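Local atomic coordinates of penicillin-binding protein 2 (Pbp2) (Helicobacter pylori, PDB entry 5LP5), a protein that probably cross-links peptidoglycan as a penicillin-binding transpeptidase of the inner membrane, and forms a complex with MreC in cell wall synthesis linked to cell shape. Residues Ala159-Gly164 against Pro271-Asn276; Gly164-Ala169 against Gly190-Tyr195; Ala305-Gly310 against Arg540-Ile545; Trp544-Leu549 against Ala557-Val562. One frame throughout, in Å; residues are numbered along the deposited sequence.

Contact 1 of 4, residues Ala159-Gly164 against Pro271-Asn276; sequences ASHVLG and PEYNLN
S160 and H161, at the start of the short helix 160-163, close on the carboxylate of E272, and three donors converge on its OE1. The hydroxyl S160 OG gives its proton to E272 OE1 at 2.7 Å, meeting the oxygen on its anti side and close to the carboxylate plane. The backbone N of H161 comes from the other direction, on the syn lone pair of OE1. The third donor, H161 ND1, lies 2.9 Å from E272 OE1 but stands above the carboxylate plane, 56° out of it. A bend at chi2 (-87°) folds the glutamate chain back and brings its carboxylate up against the helix start.

S160 OG also accepts: the backbone N of Y273 points at it over 3.0 Å in an almost straight bond. Lying between its own backbone N and carbonyl carbon (chi1 74°), the serine hydroxyl reaches both partners and links E272 to the backbone of the next residue. Y273 turns a ring edge toward the imidazole of H161 in a T-shaped pair, with CE2 3.7 Å from H161 NE2. Further along, the methyls of L275 lie along the helix and its C-terminal exit, CD2 resting 3.5 Å from the carbonyl oxygen of G164.

The contact joins the dimerisation-domain region to the loop after strand 264-270 of the transpeptidase domain. With three donors on OE1 and the backbone N of S269 on OE2, the carboxylate of E272 is probably ionised, and directional polar bonds, together with the aromatic and leucine packing, join the two domain regions here.

Contact 2 of 4, residues Gly164-Ala169 against Gly190-Tyr195; sequences GYVGVA and GIEKEY
G164 meets the second segment first, its CA 4.3 Å from G190 N, where two glycine backbones pass each other. Both glycines have positive phi, and with no side chain on either the two chains run close by. The carbonyl oxygen of G164 then lies 3.5 Å from E192 CG, resting on the aliphatic part of that glutamate.

At Y165 the chain continues past E192, its backbone N 3.9 Å from E192 CG, while the side chain turns away from helix 190-194 and its ring stacks on F278. The chain has left helix 160-163 at G164 and now becomes strand 166-168, which pairs antiparallel with strand 185-187. The turn from that second strand leads directly into helix 190-194, so the helix packs back on the start of its own small two-stranded sheet, within the dimerisation-domain region.

V166 makes the main side-chain contact. Its CG1, anti to the carbonyl carbon (chi1 -50°), sits over the face of the E192 carboxylate, nearly centred on CD at 3.3 Å. E192 CG also lies beside its own backbone N, and a bend at chi2 (-82°) turns a face of the carboxylate to the valine methyl. The charge is met beyond the two segments: R53 forms a salt bridge to E192 OE1, while R151 and the hydroxyl of Y153 both bind OE2. Past V166 the strand diverges from the helix, and V168 O is bonded by K188 NZ.

Contact 3 of 4, residues Ala305-Gly310 against Arg540-Ile545; sequences ALYPPG and RSHAWI
W544 and H542, alternate residues of strand 542-549, reach from the central antiparallel sheet of the transpeptidase domain to the loop that precedes helix 314-324. This is the penicillin-recognising fold shared with beta-lactamases. S311, directly after segment 305-310, and K314, at the start of the helix, match the SxxK pattern that carries the nucleophilic serine in such enzymes.

Two successive proline carbonyls meet the indole of W544. Its NE1 donates to P308 O at 3.1 Å in a bent bond, 137° at the hydrogen, with the oxygen near the ring edge but tilted 27° from the ring plane. P309 O instead lies over a face of the indole, 3.2 Å from W544 CD1. The tryptophan CG is anti to its carbonyl carbon, which throws the ring across toward this loop. Y307 adds its CB, 4.2 Å from W544 CZ2.

The Y307 ring makes the one ring-to-ring contact across the two segments, presenting its edge to a face of H542 in a T-shaped pair with the planes at 83°. Each partner is anchored outside the two segments. The hydroxyl of Y307 is hydrogen-bonded to E563, and ND1 of H542 is paired with the backbone N of H564, so both rings are tied to residues that follow strand 556-562. Further out, the Y307 backbone bonds to A439, G310 to G433, and the W544 side chain also packs on V444 of helix 441-453. The nearest atoms of the tyrosine-histidine pair are the ring carbons Y307 CD2 and H542 CD2, 3.9 Å apart.

Contact 4 of 4, residues Trp544-Leu549 against Ala557-Val562; sequences WITAFL and AITILV
The indole of W544 carries L561 on one face and T559 at its edge. L561 CD1 sits 3.6 Å from the centroid of the five-membered ring and only 14° off its normal, a CH-pi contact. T559 CG2 lies in the ring plane, 3.7 Å from W544 CZ3. With CG of L561 anti to its backbone N (chi1 168°), the leucine methyl is carried over the indole.

All of this rests on a regular antiparallel hairpin, strands 542-549 and 556-562. I545 and I560 form a hydrogen-bonded pair, with I560 N to I545 O at 2.9 Å and the reciprocal bond from I545 N to I560 O. A547 pairs with I558 in the same way, although the bond from A547 N is weak. Between them T546 and T559 form a non-hydrogen-bonded pair whose side chains lie alongside each other and whose hydroxyls are bonded, OG1 of T546 to OG1 of T559 at 2.7 Å. T546 OG1 has another partner in the hydroxyl of T448, so this buried hydroxyl has two hydroxyl partners.

The face opposite the threonines is aliphatic: CG2 of I545 packs 3.7 Å from CB of I560, and L549 CD2 comes 3.9 Å from I558 CD1. Both faces are covered by helices. Helix 572-584, through L575 and S579, lies against the isoleucine side, and helix 441-453 against the side of W544, T546 and T559. At the outer edge of the hairpin, strand 511-517 continues the five-stranded sheet beside strand 542-549.

All four contacts are largely buried, but they belong to two places in the chain. Contacts 1 and 2 share G164 and lie about 11 Å apart between centres, joined by backbone bonds from helix 160-163 to helix 190-194. Contact 1 joins the two domain regions, whereas contact 2 stays within the dimerisation-domain region. Contacts 3 and 4 share W544 and I545 and use strand 542-549 in the transpeptidase sheet; their centres are about 22 to 29 Å from those of the first pair. Chemistry follows place: a multiply bonded carboxylate at the junction, close glycine backbones and a valine methyl over a buried, salt-bridged glutamate in contact 2, aromatic and carbonyl contacts in contact 3, and regular strand pairing in contact 4.

Contact 1 of 4, residues Ala159-Gly164 against Pro271-Asn276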
loop_
_atom_site.group_PDB
_atom_site.type_symbol
_atom_site.label_atom_id
_atom_site.label_comp_id
_atom_site.label_asym_id
_atom_site.label_seq_id
_atom_site.Cartn_x
_atom_site.Cartn_y
_atom_site.Cartn_z
ATOM N N ALA A 159 16.990 -2.958 -8.322
ATOM C CA ALA A 159 17.421 -1.687 -7.725
ATOM C C ALA A 159 17.289 -1.715 -6.219
ATOM O O ALA A 159 17.121 -0.682 -5.575
ATOM C CB ALA A 159 16.619 -0.522 -8.297
ATOM N N SER A 160 17.381 -2.910 -5.657
ATOM C CA SER A 160 17.231 -3.081 -4.229
ATOM C C SER A 160 18.145 -2.157 -3.424
ATOM O O SER A 160 17.788 -1.750 -2.312
ATOM C CB SER A 160 17.461 -4.548 -3.839
ATOM O OG SER A 160 18.828 -4.929 -3.877
ATOM N N HIS A 161 19.311 -1.828 -3.969
ATOM C CA HIS A 161 20.262 -0.990 -3.247
ATOM C C HIS A 161 19.985 0.497 -3.438
ATOM O O HIS A 161 20.582 1.328 -2.784
ATOM C CB HIS A 161 21.717 -1.343 -3.613
ATOM C CG HIS A 161 22.210 -2.615 -2.986
ATOM N ND1 HIS A 161 22.268 -3.803 -3.679
ATOM C CD2 HIS A 161 22.666 -2.886 -1.738
ATOM C CE1 HIS A 161 22.743 -4.747 -2.888
ATOM N NE2 HIS A 161 22.987 -4.220 -1.703
ATOM N N VAL A 162 19.069 0.832 -4.330
ATOM C CA VAL A 162 18.586 2.207 -4.452
ATOM C C VAL A 162 17.359 2.432 -3.594
ATOM O O VAL A 162 17.300 3.370 -2.785
ATOM C CB VAL A 162 18.190 2.552 -5.894
ATOM C CG1 VAL A 162 17.672 3.973 -5.957
ATOM C CG2 VAL A 162 19.385 2.356 -6.830
ATOM N N LEU A 163 16.372 1.572 -3.780
ATOM C CA LEU A 163 15.084 1.762 -3.144
ATOM C C LEU A 163 15.168 1.612 -1.627
ATOM O O LEU A 163 14.690 2.473 -0.886
ATOM C CB LEU A 163 14.074 0.784 -3.733
ATOM C CG LEU A 163 13.882 0.858 -5.254
ATOM C CD1 LEU A 163 13.029 -0.298 -5.710
ATOM C CD2 LEU A 163 13.248 2.162 -5.650
ATOM N N GLY A 164 15.817 0.545 -1.169
ATOM C CA GLY A 164 15.850 0.202 0.233
ATOM C C GLY A 164 14.490 -0.298 0.680
ATOM O O GLY A 164 13.575 -0.449 -0.131
ATOM N N PRO A 271 25.873 -8.768 -5.802
ATOM C CA PRO A 271 24.450 -9.079 -5.816
ATOM C C PRO A 271 23.503 -8.036 -5.259
ATOM O O PRO A 271 23.806 -7.414 -4.254
ATOM C CB PRO A 271 24.347 -10.317 -4.901
ATOM C CG PRO A 271 25.725 -10.771 -4.628
ATOM C CD PRO A 271 26.608 -9.597 -4.834
ATOM N N GLU A 272 22.356 -7.859 -5.915
ATOM C CA GLU A 272 21.185 -7.209 -5.312
ATOM C C GLU A 272 20.498 -8.244 -4.381
ATOM O O GLU A 272 20.894 -9.410 -4.358
ATOM C CB GLU A 272 20.199 -6.731 -6.405
ATOM C CG GLU A 272 20.750 -5.778 -7.468
ATOM C CD GLU A 272 20.688 -4.313 -7.072
ATOM O OE1 GLU A 272 20.370 -4.034 -5.901
ATOM O OE2 GLU A 272 20.965 -3.435 -7.926
ATOM N N TYR A 273 19.479 -7.821 -3.624
ATOM C CA TYR A 273 18.672 -8.732 -2.790
ATOM C C TYR A 273 17.193 -8.363 -2.866
ATOM O O TYR A 273 16.854 -7.264 -3.274
ATOM C CB TYR A 273 19.150 -8.732 -1.330
ATOM C CG TYR A 273 19.012 -7.407 -0.604
ATOM C CD1 TYR A 273 17.929 -7.151 0.228
ATOM C CD2 TYR A 273 19.966 -6.409 -0.750
ATOM C CE1 TYR A 273 17.792 -5.927 0.890
ATOM C CE2 TYR A 273 19.836 -5.187 -0.098
ATOM C CZ TYR A 273 18.746 -4.953 0.724
ATOM O OH TYR A 273 18.618 -3.737 1.344
ATOM N N ASN A 274 16.319 -9.286 -2.470
ATOM C CA ASN A 274 14.875 -9.138 -2.686
ATOM C C ASN A 274 14.208 -8.411 -1.546
ATOM O O ASN A 274 13.955 -8.989 -0.486
ATOM C CB ASN A 274 14.199 -10.487 -2.889
ATOM C CG ASN A 274 12.705 -10.361 -3.169
ATOM O OD1 ASN A 274 12.095 -9.303 -3.002
ATOM N ND2 ASN A 274 12.105 -11.466 -3.618
ATOM N N LEU A 275 13.856 -7.156 -1.813
ATOM C CA LEU A 275 13.317 -6.258 -0.807
ATOM C C LEU A 275 12.067 -6.793 -0.112
ATOM O O LEU A 275 11.792 -6.420 1.024
ATOM C CB LEU A 275 13.017 -4.911 -1.434
ATOM C CG LEU A 275 14.225 -4.112 -1.927
ATOM C CD1 LEU A 275 13.736 -2.963 -2.813
ATOM C CD2 LEU A 275 15.114 -3.571 -0.793
ATOM N N ASN A 276 11.303 -7.659 -0.784
ATOM C CA ASN A 276 10.065 -8.170 -0.186
ATOM C C ASN A 276 10.312 -9.075 1.022
ATOM O O ASN A 276 9.440 -9.223 1.859
ATOM C CB ASN A 276 9.238 -8.929 -1.209
ATOM C CG ASN A 276 8.550 -8.034 -2.175
ATOM O OD1 ASN A 276 7.622 -7.310 -1.822
ATOM N ND2 ASN A 276 8.958 -8.119 -3.427
#

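Contact 2 of 4, residues Gly164-Ala169 against Gly190-Tyr195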
loop_
_atom_site.group_PDB
_atom_site.type_symbol
_atom_site.label_atom_id
_atom_site.label_comp_id
_atom_site.label_asym_id
_atom_site.label_seq_id
_atom_site.Cartn_x
_atom_site.Cartn_y
_atom_site.Cartn_z
ATOM N N GLY A 164 15.817 0.545 -1.169
ATOM C CA GLY A 164 15.850 0.202 0.233
ATOM C C GLY A 164 14.490 -0.298 0.680
ATOM O O GLY A 164 13.575 -0.449 -0.131
ATOM N N TYR A 165 14.341 -0.533 1.977
ATOM C CA TYR A 165 13.134 -1.134 2.504
ATOM C C TYR A 165 12.681 -0.513 3.826
ATOM O O TYR A 165 13.451 0.090 4.554
ATOM C CB TYR A 165 13.334 -2.645 2.674
ATOM C CG TYR A 165 14.380 -2.987 3.693
ATOM C CD1 TYR A 165 14.060 -3.044 5.048
ATOM C CD2 TYR A 165 15.699 -3.219 3.318
ATOM C CE1 TYR A 165 15.009 -3.344 5.990
ATOM C CE2 TYR A 165 16.655 -3.521 4.258
ATOM C CZ TYR A 165 16.303 -3.586 5.594
ATOM O OH TYR A 165 17.252 -3.901 6.545
ATOM N N VAL A 166 11.403 -0.695 4.122
ATOM C CA VAL A 166 10.793 -0.209 5.344
ATOM C C VAL A 166 10.669 -1.351 6.351
ATOM O O VAL A 166 10.580 -2.526 5.968
ATOM C CB VAL A 166 9.398 0.377 5.074
ATOM C CG1 VAL A 166 9.465 1.352 3.925
ATOM C CG2 VAL A 166 8.366 -0.700 4.758
ATOM N N GLY A 167 10.668 -0.991 7.629
ATOM C CA GLY A 167 10.528 -1.971 8.695
ATOM C C GLY A 167 9.779 -1.418 9.888
ATOM O O GLY A 167 9.303 -0.282 9.864
ATOM N N VAL A 168 9.686 -2.228 10.938
ATOM C CA VAL A 168 9.019 -1.812 12.170
ATOM C C VAL A 168 9.862 -0.750 12.850
ATOM O O VAL A 168 11.063 -0.920 13.000
ATOM C CB VAL A 168 8.803 -2.993 13.154
ATOM C CG1 VAL A 168 8.194 -2.492 14.448
ATOM C CG2 VAL A 168 7.888 -4.038 12.550
ATOM N N ALA A 169 9.213 0.336 13.256
ATOM C CA ALA A 169 9.869 1.399 14.008
ATOM C C ALA A 169 10.622 0.806 15.185
ATOM O O ALA A 169 10.018 0.159 16.032
ATOM C CB ALA A 169 8.842 2.412 14.509
ATOM N N GLY A 190 18.467 3.075 2.124
ATOM C CA GLY A 190 18.295 3.750 0.845
ATOM C C GLY A 190 17.225 4.823 0.795
ATOM O O GLY A 190 17.018 5.560 1.769
ATOM N N ILE A 191 16.549 4.905 -0.350
ATOM C CA ILE A 191 15.557 5.952 -0.617
ATOM C C ILE A 191 14.407 5.938 0.388
ATOM O O ILE A 191 13.936 6.998 0.800
ATOM C CB ILE A 191 15.019 5.837 -2.064
ATOM C CG1 ILE A 191 16.096 6.277 -3.048
ATOM C CG2 ILE A 191 13.764 6.666 -2.291
ATOM C CD1 ILE A 191 16.368 7.758 -3.088
ATOM N N GLU A 192 13.955 4.754 0.783
ATOM C CA GLU A 192 12.889 4.664 1.775
ATOM C C GLU A 192 13.305 5.396 3.035
ATOM O O GLU A 192 12.479 5.977 3.727
ATOM C CB GLU A 192 12.604 3.221 2.132
ATOM C CG GLU A 192 11.912 2.424 1.047
ATOM C CD GLU A 192 10.400 2.625 1.009
ATOM O OE1 GLU A 192 9.934 3.697 1.470
ATOM O OE2 GLU A 192 9.675 1.711 0.506
ATOM N N LYS A 193 14.595 5.331 3.348
ATOM C CA LYS A 193 15.121 6.019 4.501
ATOM C C LYS A 193 15.413 7.484 4.185
ATOM O O LYS A 193 14.983 8.363 4.903
ATOM C CB LYS A 193 16.383 5.345 5.003
ATOM C CG LYS A 193 16.727 5.818 6.393
ATOM C CD LYS A 193 18.115 5.474 6.832
ATOM C CE LYS A 193 18.475 6.379 7.997
ATOM N NZ LYS A 193 19.714 5.923 8.657
ATOM N N GLU A 194 16.133 7.747 3.103
ATOM C CA GLU A 194 16.535 9.113 2.789
ATOM C C GLU A 194 15.300 10.023 2.684
ATOM O O GLU A 194 15.304 11.145 3.186
ATOM C CB GLU A 194 17.381 9.150 1.508
ATOM C CG GLU A 194 17.926 10.528 1.113
ATOM C CD GLU A 194 19.173 10.962 1.845
ATOM O OE1 GLU A 194 19.793 10.144 2.542
ATOM O OE2 GLU A 194 19.556 12.130 1.695
ATOM N N TYR A 195 14.232 9.527 2.074
ATOM C CA TYR A 195 13.054 10.350 1.849
ATOM C C TYR A 195 11.885 9.903 2.713
ATOM O O TYR A 195 10.723 9.986 2.291
ATOM C CB TYR A 195 12.696 10.372 0.349
ATOM C CG TYR A 195 13.668 11.205 -0.483
ATOM C CD1 TYR A 195 14.671 10.602 -1.233
ATOM C CD2 TYR A 195 13.589 12.602 -0.489
ATOM C CE1 TYR A 195 15.556 11.364 -1.969
ATOM C CE2 TYR A 195 14.465 13.357 -1.230
ATOM C CZ TYR A 195 15.448 12.736 -1.963
ATOM O OH TYR A 195 16.334 13.485 -2.710
#

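Contact 3 of 4, residues Ala305-Gly310 against Arg540-Ile545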
loop_
_atom_site.group_PDB
_atom_site.type_symbol
_atom_site.label_atom_id
_atom_site.label_comp_id
_atom_site.label_asym_id
_atom_site.label_seq_id
_atom_site.Cartn_x
_atom_site.Cartn_y
_atom_site.Cartn_z
ATOM N N ALA A 305 31.305 1.221 -0.823
ATOM C CA ALA A 305 32.374 0.256 -1.092
ATOM C C ALA A 305 33.497 0.994 -1.768
ATOM O O ALA A 305 33.253 1.858 -2.636
ATOM C CB ALA A 305 31.905 -0.869 -1.989
ATOM N N LEU A 306 34.720 0.660 -1.358
ATOM C CA LEU A 306 35.924 1.347 -1.811
ATOM C C LEU A 306 36.834 0.392 -2.613
ATOM O O LEU A 306 37.049 -0.757 -2.240
ATOM C CB LEU A 306 36.671 1.938 -0.606
ATOM C CG LEU A 306 36.068 3.185 0.086
ATOM C CD1 LEU A 306 36.710 3.493 1.438
ATOM C CD2 LEU A 306 36.146 4.408 -0.830
ATOM N N TYR A 307 37.345 0.878 -3.737
ATOM C CA TYR A 307 38.243 0.102 -4.581
ATOM C C TYR A 307 39.356 1.031 -5.086
ATOM O O TYR A 307 39.136 2.231 -5.214
ATOM C CB TYR A 307 37.512 -0.466 -5.798
ATOM C CG TYR A 307 36.257 -1.278 -5.544
ATOM C CD1 TYR A 307 35.009 -0.679 -5.526
ATOM C CD2 TYR A 307 36.319 -2.645 -5.401
ATOM C CE1 TYR A 307 33.862 -1.423 -5.326
ATOM C CE2 TYR A 307 35.181 -3.405 -5.215
ATOM C CZ TYR A 307 33.950 -2.791 -5.190
ATOM O OH TYR A 307 32.799 -3.533 -5.008
ATOM N N PRO A 308 40.556 0.480 -5.369
ATOM C CA PRO A 308 41.587 1.292 -6.021
ATOM C C PRO A 308 41.139 1.645 -7.433
ATOM O O PRO A 308 40.722 0.757 -8.177
ATOM C CB PRO A 308 42.825 0.369 -6.055
ATOM C CG PRO A 308 42.520 -0.753 -5.132
ATOM C CD PRO A 308 41.026 -0.889 -5.077
ATOM N N PRO A 309 41.201 2.931 -7.804
ATOM C CA PRO A 309 40.674 3.300 -9.120
ATOM C C PRO A 309 41.459 2.711 -10.301
ATOM O O PRO A 309 40.866 2.439 -11.351
ATOM C CB PRO A 309 40.734 4.835 -9.114
ATOM C CG PRO A 309 41.759 5.173 -8.132
ATOM C CD PRO A 309 41.739 4.090 -7.085
ATOM N N GLY A 310 42.760 2.501 -10.113
ATOM C CA GLY A 310 43.638 2.080 -11.187
ATOM C C GLY A 310 43.840 3.177 -12.217
ATOM O O GLY A 310 43.757 4.380 -11.909
ATOM N N ARG A 540 42.087 -12.523 -8.206
ATOM C CA ARG A 540 42.060 -11.765 -9.437
ATOM C C ARG A 540 41.901 -10.284 -9.183
ATOM O O ARG A 540 41.185 -9.856 -8.264
ATOM C CB ARG A 540 40.919 -12.255 -10.317
ATOM C CG ARG A 540 41.108 -13.683 -10.806
ATOM C CD ARG A 540 39.895 -14.177 -11.585
ATOM N NE ARG A 540 40.074 -15.559 -12.018
ATOM C CZ ARG A 540 39.152 -16.285 -12.644
ATOM N NH1 ARG A 540 37.958 -15.778 -12.923
ATOM N NH2 ARG A 540 39.426 -17.538 -12.982
ATOM N N SER A 541 42.585 -9.507 -10.023
ATOM C CA SER A 541 42.456 -8.055 -10.048
ATOM C C SER A 541 40.998 -7.635 -10.398
ATOM O O SER A 541 40.312 -8.319 -11.170
ATOM C CB SER A 541 43.454 -7.481 -11.070
ATOM O OG SER A 541 44.690 -8.198 -11.069
ATOM N N HIS A 542 40.527 -6.536 -9.808
ATOM C CA HIS A 542 39.231 -5.966 -10.179
ATOM C C HIS A 542 39.356 -5.187 -11.492
ATOM O O HIS A 542 40.460 -4.781 -11.887
ATOM C CB HIS A 542 38.693 -5.009 -9.111
ATOM C CG HIS A 542 38.609 -5.594 -7.742
ATOM N ND1 HIS A 542 37.998 -6.799 -7.480
ATOM C CD2 HIS A 542 39.039 -5.122 -6.550
ATOM C CE1 HIS A 542 38.074 -7.054 -6.185
ATOM N NE2 HIS A 542 38.707 -6.054 -5.599
ATOM N N ALA A 543 38.215 -4.964 -12.145
ATOM C CA ALA A 543 38.198 -4.383 -13.483
ATOM C C ALA A 543 37.338 -3.130 -13.556
ATOM O O ALA A 543 36.187 -3.151 -13.141
ATOM C CB ALA A 543 37.687 -5.410 -14.485
ATOM N N TRP A 544 37.896 -2.058 -14.110
ATOM C CA TRP A 544 37.175 -0.809 -14.297
ATOM C C TRP A 544 37.020 -0.504 -15.780
ATOM O O TRP A 544 37.829 -0.941 -16.610
ATOM C CB TRP A 544 37.933 0.371 -13.678
ATOM C CG TRP A 544 37.815 0.546 -12.199
ATOM C CD1 TRP A 544 38.687 0.101 -11.247
ATOM C CD2 TRP A 544 36.788 1.247 -11.498
ATOM N NE1 TRP A 544 38.264 0.471 -10.004
ATOM C CE2 TRP A 544 37.100 1.177 -10.124
ATOM C CE3 TRP A 544 35.627 1.916 -11.892
ATOM C CZ2 TRP A 544 36.292 1.746 -9.148
ATOM C CZ3 TRP A 544 34.838 2.494 -10.925
ATOM C CH2 TRP A 544 35.168 2.405 -9.574
ATOM N N ILE A 545 35.979 0.268 -16.090
ATOM C CA ILE A 545 35.834 0.958 -17.364
ATOM C C ILE A 545 34.818 2.068 -17.151
ATOM O O ILE A 545 33.733 1.838 -16.626
ATOM C CB ILE A 545 35.383 0.015 -18.500
ATOM C CG1 ILE A 545 35.306 0.761 -19.843
ATOM C CG2 ILE A 545 34.060 -0.662 -18.150
ATOM C CD1 ILE A 545 35.397 -0.142 -21.054
#

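Contact 4 of 4, residues Trp544-Leu549 against Ala557-Val562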
loop_
_atom_site.group_PDB
_atom_site.type_symbol
_atom_site.label_atom_id
_atom_site.label_comp_id
_atom_site.label_asym_id
_atom_site.label_seq_id
_atom_site.Cartn_x
_atom_site.Cartn_y
_atom_site.Cartn_z
ATOM N N TRP A 544 37.896 -2.058 -14.110
ATOM C CA TRP A 544 37.175 -0.809 -14.297
ATOM C C TRP A 544 37.020 -0.504 -15.780
ATOM O O TRP A 544 37.829 -0.941 -16.610
ATOM C CB TRP A 544 37.933 0.371 -13.678
ATOM C CG TRP A 544 37.815 0.546 -12.199
ATOM C CD1 TRP A 544 38.687 0.101 -11.247
ATOM C CD2 TRP A 544 36.788 1.247 -11.498
ATOM N NE1 TRP A 544 38.264 0.471 -10.004
ATOM C CE2 TRP A 544 37.100 1.177 -10.124
ATOM C CE3 TRP A 544 35.627 1.916 -11.892
ATOM C CZ2 TRP A 544 36.292 1.746 -9.148
ATOM C CZ3 TRP A 544 34.838 2.494 -10.925
ATOM C CH2 TRP A 544 35.168 2.405 -9.574
ATOM N N ILE A 545 35.979 0.268 -16.090
ATOM C CA ILE A 545 35.834 0.958 -17.364
ATOM C C ILE A 545 34.818 2.068 -17.151
ATOM O O ILE A 545 33.733 1.838 -16.626
ATOM C CB ILE A 545 35.383 0.015 -18.500
ATOM C CG1 ILE A 545 35.306 0.761 -19.843
ATOM C CG2 ILE A 545 34.060 -0.662 -18.150
ATOM C CD1 ILE A 545 35.397 -0.142 -21.054
ATOM N N THR A 546 35.198 3.284 -17.510
ATOM C CA THR A 546 34.296 4.420 -17.436
ATOM C C THR A 546 34.324 5.056 -18.807
ATOM O O THR A 546 35.213 4.810 -19.576
ATOM C CB THR A 546 34.703 5.390 -16.317
ATOM O OG1 THR A 546 33.639 6.305 -16.051
ATOM C CG2 THR A 546 35.954 6.155 -16.688
ATOM N N ALA A 547 33.307 5.827 -19.139
ATOM C CA ALA A 547 33.119 6.279 -20.524
ATOM C C ALA A 547 32.024 7.336 -20.646
ATOM O O ALA A 547 31.082 7.336 -19.859
ATOM C CB ALA A 547 32.801 5.085 -21.428
ATOM N N PHE A 548 32.165 8.233 -21.625
ATOM C CA PHE A 548 31.099 9.178 -21.977
ATOM C C PHE A 548 30.625 9.034 -23.430
ATOM O O PHE A 548 31.356 8.567 -24.315
ATOM C CB PHE A 548 31.504 10.616 -21.687
ATOM C CG PHE A 548 32.588 11.142 -22.572
ATOM C CD1 PHE A 548 32.281 11.822 -23.731
ATOM C CD2 PHE A 548 33.921 11.003 -22.215
ATOM C CE1 PHE A 548 33.283 12.337 -24.537
ATOM C CE2 PHE A 548 34.927 11.519 -23.006
ATOM C CZ PHE A 548 34.605 12.190 -24.173
ATOM N N LEU A 549 29.384 9.431 -23.659
ATOM C CA LEU A 549 28.775 9.241 -24.954
ATOM C C LEU A 549 27.637 10.229 -25.185
ATOM O O LEU A 549 26.987 10.678 -24.248
ATOM C CB LEU A 549 28.253 7.804 -25.098
ATOM C CG LEU A 549 27.026 7.405 -24.274
ATOM C CD1 LEU A 549 26.317 6.209 -24.874
ATOM C CD2 LEU A 549 27.441 7.123 -22.852
ATOM N N ALA A 557 27.184 9.537 -19.114
ATOM C CA ALA A 557 28.379 8.876 -18.629
ATOM C C ALA A 557 27.953 7.504 -18.128
ATOM O O ALA A 557 26.837 7.336 -17.634
ATOM C CB ALA A 557 29.008 9.673 -17.498
ATOM N N ILE A 558 28.842 6.531 -18.265
ATOM C CA ILE A 558 28.600 5.181 -17.778
ATOM C C ILE A 558 29.842 4.741 -17.050
ATOM O O ILE A 558 30.921 5.058 -17.487
ATOM C CB ILE A 558 28.340 4.219 -18.937
ATOM C CG1 ILE A 558 27.132 4.706 -19.743
ATOM C CG2 ILE A 558 28.141 2.808 -18.414
ATOM C CD1 ILE A 558 26.745 3.843 -20.924
ATOM N N THR A 559 29.692 4.024 -15.945
ATOM C CA THR A 559 30.828 3.587 -15.154
ATOM C C THR A 559 30.546 2.173 -14.664
ATOM O O THR A 559 29.513 1.908 -14.043
ATOM C CB THR A 559 31.073 4.517 -13.949
ATOM O OG1 THR A 559 31.523 5.808 -14.393
ATOM C CG2 THR A 559 32.133 3.940 -13.024
ATOM N N ILE A 560 31.471 1.264 -14.955
ATOM C CA ILE A 560 31.264 -0.162 -14.693
ATOM C C ILE A 560 32.434 -0.720 -13.925
ATOM O O ILE A 560 33.576 -0.399 -14.225
ATOM C CB ILE A 560 31.097 -0.969 -16.001
ATOM C CG1 ILE A 560 29.868 -0.475 -16.762
ATOM C CG2 ILE A 560 30.948 -2.460 -15.715
ATOM C CD1 ILE A 560 29.786 -0.950 -18.193
ATOM N N LEU A 561 32.129 -1.560 -12.939
ATOM C CA LEU A 561 33.144 -2.194 -12.114
ATOM C C LEU A 561 32.795 -3.654 -11.816
ATOM O O LEU A 561 31.807 -3.920 -11.130
ATOM C CB LEU A 561 33.278 -1.435 -10.804
ATOM C CG LEU A 561 34.093 -2.189 -9.759
ATOM C CD1 LEU A 561 35.587 -2.002 -9.952
ATOM C CD2 LEU A 561 33.675 -1.709 -8.400
ATOM N N VAL A 562 33.608 -4.591 -12.307
ATOM C CA VAL A 562 33.370 -6.014 -12.031
ATOM C C VAL A 562 34.405 -6.566 -11.063
ATOM O O VAL A 562 35.592 -6.631 -11.375
ATOM C CB VAL A 562 33.364 -6.888 -13.306
ATOM C CG1 VAL A 562 33.202 -8.358 -12.953
ATOM C CG2 VAL A 562 32.243 -6.468 -14.237
#